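Local structure of DNA-directed RNA polymerase subunit Rpo11 (Thermoplasma acidophilum, 1XPP) at residues S22-I28 and N62-R68; L35-V39 and A51-I55; I42-V48 and A77-A81. The protein is a small subunit of the archaeal RNA polymerase, the enzyme that transcribes DNA into RNA, and probably works there as a dimerising assembly subunit. One frame throughout, in Å; residues are numbered along the deposited sequence.

Contact 1 pairs the two inner strands of a four-stranded antiparallel sheet, contact 2 lays helix 32-42 against the edge strand 48-54 of that sheet, and contact 3 ties the turn leaving this helix to the start of the long helix 74-105. Centres of contacts 1 and 2 lie about 8 Å apart, joined by backbone pairing (Gln64 O to Tyr54 N, 2.8 Å) and by Pro63 against Leu35. Contact 3 is about 12 Å from contact 2 and 14 Å from contact 1, centre to centre; Ile78 packs on Ile23 and Val67, and Ala81 on Leu38. All three contacts touch the second subunit, and all lie within the Rpb3/Rpb11 dimerisation domain.

Contact 1 of 3, residues S22-I28 and N62-R68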
loop_
_atom_site.group_PDB
_atom_site.type_symbol
_atom_site.label_atom_id
_atom_site.label_comp_id
_atom_site.label_asym_id
_atom_site.label_seq_id
_atom_site.Cartn_x
_atom_site.Cartn_y
_atom_site.Cartn_z
ATOM N N SER D 22 -24.476 11.216 -3.596
ATOM C CA SER D 22 -23.152 10.935 -4.155
ATOM C C SER D 22 -22.098 10.630 -3.107
ATOM O O SER D 22 -22.232 10.954 -1.911
ATOM C CB SER D 22 -22.697 12.059 -5.083
ATOM O OG SER D 22 -22.317 13.167 -4.312
ATOM N N ILE D 23 -21.017 10.001 -3.563
ATOM C CA ILE D 23 -19.942 9.663 -2.664
ATOM C C ILE D 23 -18.666 9.632 -3.476
ATOM O O ILE D 23 -18.685 9.319 -4.689
ATOM C CB ILE D 23 -20.217 8.290 -1.961
ATOM C CG1 ILE D 23 -19.338 8.118 -0.737
ATOM C CG2 ILE D 23 -20.090 7.115 -2.964
ATOM C CD1 ILE D 23 -19.754 6.916 0.178
ATOM N N THR D 24 -17.577 10.010 -2.816
ATOM C CA THR D 24 -16.245 9.911 -3.390
ATOM C C THR D 24 -15.364 9.126 -2.446
ATOM O O THR D 24 -15.363 9.375 -1.238
ATOM C CB THR D 24 -15.629 11.313 -3.568
ATOM O OG1 THR D 24 -16.547 12.092 -4.326
ATOM C CG2 THR D 24 -14.260 11.232 -4.266
ATOM N N VAL D 25 -14.650 8.159 -3.016
ATOM C CA VAL D 25 -13.799 7.270 -2.271
ATOM C C VAL D 25 -12.384 7.330 -2.822
ATOM O O VAL D 25 -12.174 7.236 -4.038
ATOM C CB VAL D 25 -14.338 5.801 -2.347
ATOM C CG1 VAL D 25 -13.510 4.885 -1.485
ATOM C CG2 VAL D 25 -15.782 5.753 -1.932
ATOM N N GLU D 26 -11.417 7.509 -1.924
ATOM C CA GLU D 26 -10.006 7.418 -2.273
ATOM C C GLU D 26 -9.569 5.959 -2.175
ATOM O O GLU D 26 -9.840 5.301 -1.142
ATOM C CB GLU D 26 -9.171 8.298 -1.333
ATOM C CG GLU D 26 -7.758 8.540 -1.859
ATOM C CD GLU D 26 -6.974 9.516 -0.991
ATOM O OE1 GLU D 26 -7.217 9.549 0.234
ATOM O OE2 GLU D 26 -6.092 10.219 -1.529
ATOM N N MET D 27 -8.935 5.466 -3.235
ATOM C CA MET D 27 -8.503 4.071 -3.373
ATOM C C MET D 27 -7.004 4.010 -3.514
ATOM O O MET D 27 -6.447 4.509 -4.503
ATOM C CB MET D 27 -9.123 3.433 -4.615
ATOM C CG MET D 27 -10.552 3.794 -4.838
ATOM S SD MET D 27 -11.550 2.703 -3.845
ATOM C CE MET D 27 -11.293 1.045 -4.542
ATOM N N ILE D 28 -6.344 3.397 -2.534
ATOM C CA ILE D 28 -4.897 3.428 -2.441
ATOM C C ILE D 28 -4.309 2.034 -2.673
ATOM O O ILE D 28 -4.755 1.055 -2.069
ATOM C CB ILE D 28 -4.448 3.995 -1.051
ATOM C CG1 ILE D 28 -5.076 5.390 -0.835
ATOM C CG2 ILE D 28 -2.938 3.979 -0.957
ATOM C CD1 ILE D 28 -4.711 6.095 0.444
ATOM N N ASN D 62 -3.660 9.950 -5.079
ATOM C CA ASN D 62 -4.088 8.560 -5.195
ATOM C C ASN D 62 -5.421 8.562 -5.927
ATOM O O ASN D 62 -6.175 9.543 -5.828
ATOM C CB ASN D 62 -4.302 7.912 -3.819
ATOM C CG ASN D 62 -2.997 7.629 -3.091
ATOM O OD1 ASN D 62 -2.187 6.807 -3.534
ATOM N ND2 ASN D 62 -2.769 8.350 -1.996
ATOM N N PRO D 63 -5.713 7.473 -6.663
ATOM C CA PRO D 63 -6.985 7.361 -7.384
ATOM C C PRO D 63 -8.214 7.604 -6.486
ATOM O O PRO D 63 -8.198 7.395 -5.247
ATOM C CB PRO D 63 -6.942 5.940 -7.950
ATOM C CG PRO D 63 -5.466 5.673 -8.132
ATOM C CD PRO D 63 -4.841 6.306 -6.910
ATOM N N GLN D 64 -9.236 8.112 -7.135
ATOM C CA GLN D 64 -10.521 8.305 -6.509
ATOM C C GLN D 64 -11.602 7.754 -7.431
ATOM O O GLN D 64 -11.427 7.656 -8.662
ATOM C CB GLN D 64 -10.790 9.782 -6.303
ATOM C CG GLN D 64 -9.999 10.426 -5.152
ATOM C CD GLN D 64 -10.200 11.920 -5.057
ATOM O OE1 GLN D 64 -11.316 12.408 -5.185
ATOM N NE2 GLN D 64 -9.112 12.648 -4.768
ATOM N N ILE D 65 -12.699 7.314 -6.816
ATOM C CA ILE D 65 -13.910 7.031 -7.570
ATOM C C ILE D 65 -15.053 7.878 -7.031
ATOM O O ILE D 65 -15.104 8.185 -5.842
ATOM C CB ILE D 65 -14.280 5.504 -7.578
ATOM C CG1 ILE D 65 -14.608 4.989 -6.180
ATOM C CG2 ILE D 65 -13.186 4.682 -8.207
ATOM C CD1 ILE D 65 -15.352 3.651 -6.188
ATOM N N TYR D 66 -15.938 8.297 -7.948
ATOM C CA TYR D 66 -17.074 9.144 -7.651
ATOM C C TYR D 66 -18.332 8.464 -8.214
ATOM O O TYR D 66 -18.347 8.020 -9.367
ATOM C CB TYR D 66 -16.907 10.475 -8.387
ATOM C CG TYR D 66 -18.152 11.328 -8.417
ATOM C CD1 TYR D 66 -18.716 11.822 -7.232
ATOM C CD2 TYR D 66 -18.780 11.599 -9.609
ATOM C CE1 TYR D 66 -19.865 12.618 -7.278
ATOM C CE2 TYR D 66 -19.921 12.387 -9.658
ATOM C CZ TYR D 66 -20.439 12.884 -8.498
ATOM O OH TYR D 66 -21.584 13.647 -8.565
ATOM N N VAL D 67 -19.367 8.394 -7.389
ATOM C CA VAL D 67 -20.615 7.760 -7.806
ATOM C C VAL D 67 -21.759 8.673 -7.400
ATOM O O VAL D 67 -21.823 9.105 -6.250
ATOM C CB VAL D 67 -20.804 6.365 -7.109
ATOM C CG1 VAL D 67 -22.100 5.709 -7.546
ATOM C CG2 VAL D 67 -19.618 5.426 -7.412
ATOM N N ARG D 68 -22.633 8.954 -8.351
ATOM C CA ARG D 68 -23.902 9.632 -8.057
ATOM C C ARG D 68 -25.069 8.761 -8.519
ATOM O O ARG D 68 -25.063 8.247 -9.616
ATOM C CB ARG D 68 -23.974 10.997 -8.730
ATOM C CG ARG D 68 -25.288 11.767 -8.441
ATOM C CD ARG D 68 -25.248 13.194 -9.010
ATOM N NE ARG D 68 -24.613 13.251 -10.322
ATOM C CZ ARG D 68 -25.264 13.327 -11.479
ATOM N NH1 ARG D 68 -26.589 13.373 -11.507
ATOM N NH2 ARG D 68 -24.585 13.368 -12.620
HETATM O O HOH W 1 -22.404 15.077 -6.576
HETATM O O HOH W 2 -6.576 11.371 -3.955
#
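Ile23 and Val67, then Val25 and Ile65, face each other as hydrogen-bonded pairs of two antiparallel strands, each pair closed by two backbone bonds. Ile65 N to Val25 O is 2.8 Å, and the other three are scarcely longer. The pairing continues just before strand 64-69 begins, through Met27 N to Pro63 O at 2.9 Å, a straight bond at hydrogen (172°), although the donor stands well above the carbonyl plane. Between these bonds, alpha hydrogens point at carbonyls, as from Thr24 CA to Ile65 O.

Apolar contacts fill the face carrying Ile23, Val25, Ile65 and Val67. Val25 CB meets Ile65 CG1 at 3.9 Å; that branch of Ile65 is set between its own backbone N and carbonyl carbon (chi1 64°), turned back toward Val25. Helices 32-42 and 74-105 cover this face, and Phe96 and Phe100 of the second subunit reach it.

On the other face, polar side chains meet both diagonally and directly across the strands. Tyr66 swings its ring along the strand toward Ser22, bringing CE1 to 3.6 Å from Ser22 CB, while Thr24 OG1 lies at the ring edge. A water in the ring plane binds Tyr66 OH (2.6 Å) and Ser22 OG. A second water donates to Glu26 OE2 at 2.7 Å and to Asn62 O, and accepts from Gln64 NE2, so three groups fix it. Thr24 CG2 touches Gln64 OE1.

With one apolar face under helices and one polar face, these central strands are typical of the alpha/beta dimerisation domain of the Rpb3/Rpb11 family.

Contact 2 of 3, residues L35-V39 and A51-I55; sequences LRTLV and ARYYI
Leu35 opens the helical side by laying CD1 against Ile55 CD1, 4.0 Å away, where strand 48-54 gives way to loop. The two branched chains meet at a slant, and Tyr30 also packs on Leu35.

One residue on, Arg36 spreads its aliphatic part over Tyr53. Its CG stands 3.9 Å from the centroid of the Tyr53 ring, a CH-pi contact over one face, displaced toward the rim. The chain is extended from CG to NE, which carries CD over the CZ-OH end of the ring, 3.6 Å from Tyr53 OH. The guanidinium is then turned steeply to the ring, at 78°, with Tyr53 OH near its edge, and NE lies 4.2 Å from Ile55 CD1. The methylenes, rather than the charged group, therefore cover the ring face.

Leu38 packs instead on Ile65 and on Phe96 of the second subunit. Val39, a helical turn after Leu35, brings the chain back to the strand. Its CB sits in the ring plane of Tyr53 at the edge, 3.9 Å from CD2, while CG1 reaches Ala51 O at 3.6 Å and CG2 touches the backbone at Arg52 and Tyr53. With chi1 at 57°, Tyr53 CG is tucked over its own backbone, flanked by N and C, which turns the ring toward the helix: Arg36 meets a face and Val39 an edge.

Segments 35-39 and 51-54 run antiparallel, at 171°, their axes coming within 8.2 Å: a helix laid along an edge strand, part of the helix-on-sheet packing of the Rpb11-like alpha/beta fold.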
loop_
_atom_site.group_PDB
_atom_site.type_symbol
_atom_site.label_atom_id
_atom_site.label_comp_id
_atom_site.label_asym_id
_atom_site.label_seq_id
_atom_site.Cartn_x
_atom_site.Cartn_y
_atom_site.Cartn_z
ATOM N N LEU D 35 -9.969 -0.756 -10.456
ATOM C CA LEU D 35 -10.782 0.446 -10.386
ATOM C C LEU D 35 -11.673 0.590 -11.611
ATOM O O LEU D 35 -12.840 0.957 -11.494
ATOM C CB LEU D 35 -9.900 1.695 -10.186
ATOM C CG LEU D 35 -8.865 1.590 -9.026
ATOM C CD1 LEU D 35 -8.008 2.847 -8.942
ATOM C CD2 LEU D 35 -9.525 1.361 -7.726
ATOM N N ARG D 36 -11.106 0.341 -12.795
ATOM C CA ARG D 36 -11.872 0.525 -14.034
ATOM C C ARG D 36 -12.968 -0.507 -14.134
ATOM O O ARG D 36 -14.078 -0.183 -14.524
ATOM C CB ARG D 36 -10.936 0.456 -15.239
ATOM C CG ARG D 36 -9.835 1.479 -15.170
ATOM C CD ARG D 36 -9.172 1.636 -16.523
ATOM N NE ARG D 36 -7.855 2.255 -16.385
ATOM C CZ ARG D 36 -6.715 1.572 -16.280
ATOM N NH1 ARG D 36 -6.721 0.241 -16.303
ATOM N NH2 ARG D 36 -5.571 2.226 -16.147
ATOM N N THR D 37 -12.662 -1.746 -13.724
ATOM C CA THR D 37 -13.660 -2.833 -13.735
ATOM C C THR D 37 -14.802 -2.503 -12.775
ATOM O O THR D 37 -15.973 -2.673 -13.090
ATOM C CB THR D 37 -13.026 -4.190 -13.354
ATOM O OG1 THR D 37 -12.012 -4.491 -14.299
ATOM C CG2 THR D 37 -14.063 -5.334 -13.374
ATOM N N LEU D 38 -14.439 -1.975 -11.617
ATOM C CA LEU D 38 -15.441 -1.612 -10.651
ATOM C C LEU D 38 -16.406 -0.555 -11.197
ATOM O O LEU D 38 -17.624 -0.665 -11.059
ATOM C CB LEU D 38 -14.761 -1.145 -9.370
ATOM C CG LEU D 38 -15.718 -0.679 -8.282
ATOM C CD1 LEU D 38 -16.750 -1.755 -7.896
ATOM C CD2 LEU D 38 -14.933 -0.198 -7.072
ATOM N N VAL D 39 -15.838 0.475 -11.827
ATOM C CA VAL D 39 -16.623 1.555 -12.393
ATOM C C VAL D 39 -17.487 1.043 -13.559
ATOM O O VAL D 39 -18.683 1.366 -13.622
ATOM C CB VAL D 39 -15.695 2.766 -12.734
ATOM C CG1 VAL D 39 -16.404 3.786 -13.630
ATOM C CG2 VAL D 39 -15.217 3.440 -11.446
ATOM N N ALA D 51 -20.763 7.478 -12.715
ATOM C CA ALA D 51 -19.693 6.774 -12.002
ATOM C C ALA D 51 -18.426 7.000 -12.774
ATOM O O ALA D 51 -18.364 6.749 -13.985
ATOM C CB ALA D 51 -19.988 5.303 -11.878
ATOM N N ARG D 52 -17.407 7.468 -12.060
ATOM C CA ARG D 52 -16.163 7.867 -12.692
ATOM C C ARG D 52 -14.990 7.391 -11.872
ATOM O O ARG D 52 -15.041 7.402 -10.643
ATOM C CB ARG D 52 -16.070 9.386 -12.754
ATOM C CG ARG D 52 -17.257 10.075 -13.419
ATOM C CD ARG D 52 -17.043 10.163 -14.924
ATOM N NE ARG D 52 -15.718 10.690 -15.222
ATOM C CZ ARG D 52 -15.311 11.097 -16.420
ATOM N NH1 ARG D 52 -16.140 11.055 -17.460
ATOM N NH2 ARG D 52 -14.072 11.561 -16.574
ATOM N N TYR D 53 -13.921 6.998 -12.545
ATOM C CA TYR D 53 -12.647 6.855 -11.857
ATOM C C TYR D 53 -11.739 7.984 -12.264
ATOM O O TYR D 53 -11.833 8.498 -13.399
ATOM C CB TYR D 53 -11.969 5.519 -12.168
ATOM C CG TYR D 53 -11.716 5.247 -13.634
ATOM C CD1 TYR D 53 -10.563 5.750 -14.275
ATOM C CD2 TYR D 53 -12.607 4.481 -14.370
ATOM C CE1 TYR D 53 -10.337 5.494 -15.627
ATOM C CE2 TYR D 53 -12.376 4.204 -15.705
ATOM C CZ TYR D 53 -11.248 4.716 -16.328
ATOM O OH TYR D 53 -11.053 4.431 -17.669
ATOM N N TYR D 54 -10.835 8.308 -11.353
ATOM C CA TYR D 54 -9.804 9.322 -11.589
ATOM C C TYR D 54 -8.494 8.689 -11.210
ATOM O O TYR D 54 -8.218 8.417 -10.033
ATOM C CB TYR D 54 -10.048 10.579 -10.782
ATOM C CG TYR D 54 -11.436 11.137 -10.985
ATOM C CD1 TYR D 54 -12.512 10.733 -10.171
ATOM C CD2 TYR D 54 -11.689 12.037 -12.017
ATOM C CE1 TYR D 54 -13.799 11.272 -10.357
ATOM C CE2 TYR D 54 -12.950 12.556 -12.210
ATOM C CZ TYR D 54 -13.991 12.177 -11.389
ATOM O OH TYR D 54 -15.216 12.744 -11.643
ATOM N N ILE D 55 -7.678 8.420 -12.221
ATOM C CA ILE D 55 -6.423 7.764 -11.949
ATOM C C ILE D 55 -5.294 8.644 -12.433
ATOM O O ILE D 55 -4.480 9.110 -11.624
ATOM C CB ILE D 55 -6.375 6.375 -12.584
ATOM C CG1 ILE D 55 -7.409 5.475 -11.922
ATOM C CG2 ILE D 55 -4.976 5.766 -12.440
ATOM C CD1 ILE D 55 -7.718 4.187 -12.683
#

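Contact 3 of 3, residues I42-V48 and A77-A81; sequences ILKDDQV and AIKRA
Asp45 OD1 is gripped by both NH2 and NE of Arg80, at 2.7 and 2.8 Å, in a side-on salt bridge in which two nitrogens share one oxygen. They reach it on its syn side from opposite faces of the carboxylate plane, while OD1 stays close to the guanidinium plane; the carboxylate and guanidinium planes are 75° apart. A water donates to OD1 as well and, at 2.8 Å, to Ala77 O, tying the carboxylate to the helix backbone. The other oxygen serves its own loop: Asp45 OD2 accepts from Gln47 N at 2.8 Å, making an Asx turn that helps fix the carboxylate's rotation.

Gln47 NE2 lies over one face of the guanidinium, toward its rim and 3.6 Å from Arg80 CZ, with the amide and guanidinium planes 19° apart, and Ala77 CA lies against the opposite face. Ser71 holds Gln47 OE1, which helps keep the amide over Arg80.

Two consecutive type I turns, Ile42 to Asp45 and Asp45 to Val48, link helix 32-42 to strand 48-54 in this Rpb11-like dimerisation domain, and the salt bridge pins them to helix 74-105. Replacing Asp45 with an alanine would probably leave the Arg80 charge without its mate and Gln47 N without its side-chain acceptor.

Beneath the polar layer, Ile42 CG1 presses tightly on Ala81 CB at 3.5 Å, Ile42 CD1 meets Ile78 CG1, and Val48 CG2 abuts Ala77 CB at 3.6 Å.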
loop_
_atom_site.group_PDB
_atom_site.type_symbol
_atom_site.label_atom_id
_atom_site.label_comp_id
_atom_site.label_asym_id
_atom_site.label_seq_id
_atom_site.Cartn_x
_atom_site.Cartn_y
_atom_site.Cartn_z
ATOM N N ILE D 42 -20.402 -0.600 -11.945
ATOM C CA ILE D 42 -21.361 0.310 -11.312
ATOM C C ILE D 42 -22.203 0.999 -12.396
ATOM O O ILE D 42 -23.372 1.283 -12.167
ATOM C CB ILE D 42 -20.644 1.388 -10.472
ATOM C CG1 ILE D 42 -19.953 0.771 -9.253
ATOM C CG2 ILE D 42 -21.619 2.470 -10.016
ATOM C CD1 ILE D 42 -18.806 1.630 -8.680
ATOM N N LEU D 43 -21.587 1.291 -13.537
ATOM C CA LEU D 43 -22.306 1.922 -14.658
ATOM C C LEU D 43 -23.428 1.071 -15.271
ATOM O O LEU D 43 -24.246 1.609 -16.029
ATOM C CB LEU D 43 -21.319 2.326 -15.744
ATOM C CG LEU D 43 -20.481 3.592 -15.510
ATOM C CD1 LEU D 43 -19.334 3.687 -16.506
ATOM C CD2 LEU D 43 -21.344 4.840 -15.562
ATOM N N LYS D 44 -23.477 -0.225 -14.949
ATOM C CA LYS D 44 -24.535 -1.124 -15.463
ATOM C C LYS D 44 -25.808 -0.996 -14.628
ATOM O O LYS D 44 -26.883 -1.463 -15.026
ATOM C CB LYS D 44 -24.068 -2.569 -15.437
ATOM C CG LYS D 44 -22.911 -2.894 -16.358
ATOM C CD LYS D 44 -22.535 -4.342 -16.179
ATOM C CE LYS D 44 -21.258 -4.673 -16.867
ATOM N NZ LYS D 44 -20.885 -6.081 -16.574
ATOM N N ASP D 45 -25.685 -0.360 -13.472
ATOM C CA ASP D 45 -26.769 -0.222 -12.492
ATOM C C ASP D 45 -27.751 0.877 -12.921
ATOM O O ASP D 45 -27.357 2.026 -13.137
ATOM C CB ASP D 45 -26.135 0.124 -11.148
ATOM C CG ASP D 45 -27.114 0.134 -9.982
ATOM O OD1 ASP D 45 -26.632 -0.055 -8.871
ATOM O OD2 ASP D 45 -28.337 0.351 -10.136
ATOM N N ASP D 46 -29.027 0.537 -13.048
ATOM C CA ASP D 46 -30.010 1.534 -13.511
ATOM C C ASP D 46 -30.301 2.651 -12.493
ATOM O O ASP D 46 -30.936 3.655 -12.833
ATOM C CB ASP D 46 -31.309 0.852 -13.965
ATOM C CG ASP D 46 -32.078 0.253 -12.816
ATOM O OD1 ASP D 46 -33.144 0.809 -12.486
ATOM O OD2 ASP D 46 -31.614 -0.748 -12.222
ATOM N N GLN D 47 -29.843 2.494 -11.258
ATOM C CA GLN D 47 -30.035 3.511 -10.238
ATOM C C GLN D 47 -28.894 4.525 -10.237
ATOM O O GLN D 47 -28.934 5.503 -9.477
ATOM C CB GLN D 47 -30.159 2.883 -8.844
ATOM C CG GLN D 47 -31.308 1.861 -8.715
ATOM C CD GLN D 47 -31.698 1.636 -7.296
ATOM O OE1 GLN D 47 -32.318 2.505 -6.676
ATOM N NE2 GLN D 47 -31.343 0.468 -6.746
ATOM N N VAL D 48 -27.884 4.268 -11.072
ATOM C CA VAL D 48 -26.666 5.094 -11.094
ATOM C C VAL D 48 -26.751 6.167 -12.165
ATOM O O VAL D 48 -27.066 5.886 -13.330
ATOM C CB VAL D 48 -25.390 4.222 -11.264
ATOM C CG1 VAL D 48 -24.145 5.090 -11.569
ATOM C CG2 VAL D 48 -25.168 3.458 -10.007
ATOM N N ALA D 77 -24.838 1.442 -4.290
ATOM C CA ALA D 77 -24.508 1.162 -5.671
ATOM C C ALA D 77 -23.112 0.545 -5.709
ATOM O O ALA D 77 -22.877 -0.418 -6.431
ATOM C CB ALA D 77 -24.593 2.435 -6.566
ATOM N N ILE D 78 -22.180 1.084 -4.929
ATOM C CA ILE D 78 -20.845 0.486 -4.858
ATOM C C ILE D 78 -20.931 -0.967 -4.335
ATOM O O ILE D 78 -20.367 -1.884 -4.955
ATOM C CB ILE D 78 -19.881 1.312 -4.020
ATOM C CG1 ILE D 78 -19.694 2.679 -4.698
ATOM C CG2 ILE D 78 -18.568 0.504 -3.796
ATOM C CD1 ILE D 78 -18.883 3.690 -3.895
ATOM N N LYS D 79 -21.668 -1.169 -3.249
ATOM C CA LYS D 79 -21.809 -2.525 -2.695
ATOM C C LYS D 79 -22.389 -3.495 -3.733
ATOM O O LYS D 79 -21.861 -4.611 -3.889
ATOM C CB LYS D 79 -22.675 -2.545 -1.431
ATOM C CG LYS D 79 -22.742 -3.957 -0.799
ATOM C CD LYS D 79 -23.521 -3.991 0.504
ATOM C CE LYS D 79 -23.562 -5.438 1.029
ATOM N NZ LYS D 79 -24.477 -5.479 2.216
ATOM N N ARG D 80 -23.471 -3.118 -4.414
ATOM C CA ARG D 80 -24.071 -4.019 -5.425
ATOM C C ARG D 80 -23.041 -4.480 -6.442
ATOM O O ARG D 80 -22.959 -5.683 -6.814
ATOM C CB ARG D 80 -25.275 -3.356 -6.128
ATOM C CG ARG D 80 -26.476 -3.158 -5.153
ATOM C CD ARG D 80 -27.737 -2.650 -5.892
ATOM N NE ARG D 80 -27.617 -1.336 -6.538
ATOM C CZ ARG D 80 -27.905 -0.186 -5.931
ATOM N NH1 ARG D 80 -28.272 -0.161 -4.649
ATOM N NH2 ARG D 80 -27.790 0.955 -6.622
ATOM N N ALA D 81 -22.237 -3.523 -6.916
ATOM C CA ALA D 81 -21.242 -3.843 -7.932
ATOM C C ALA D 81 -20.145 -4.752 -7.434
ATOM O O ALA D 81 -19.736 -5.675 -8.165
ATOM C CB ALA D 81 -20.626 -2.575 -8.502
HETATM O O HOH W 3 -23.977 -0.823 -8.925
#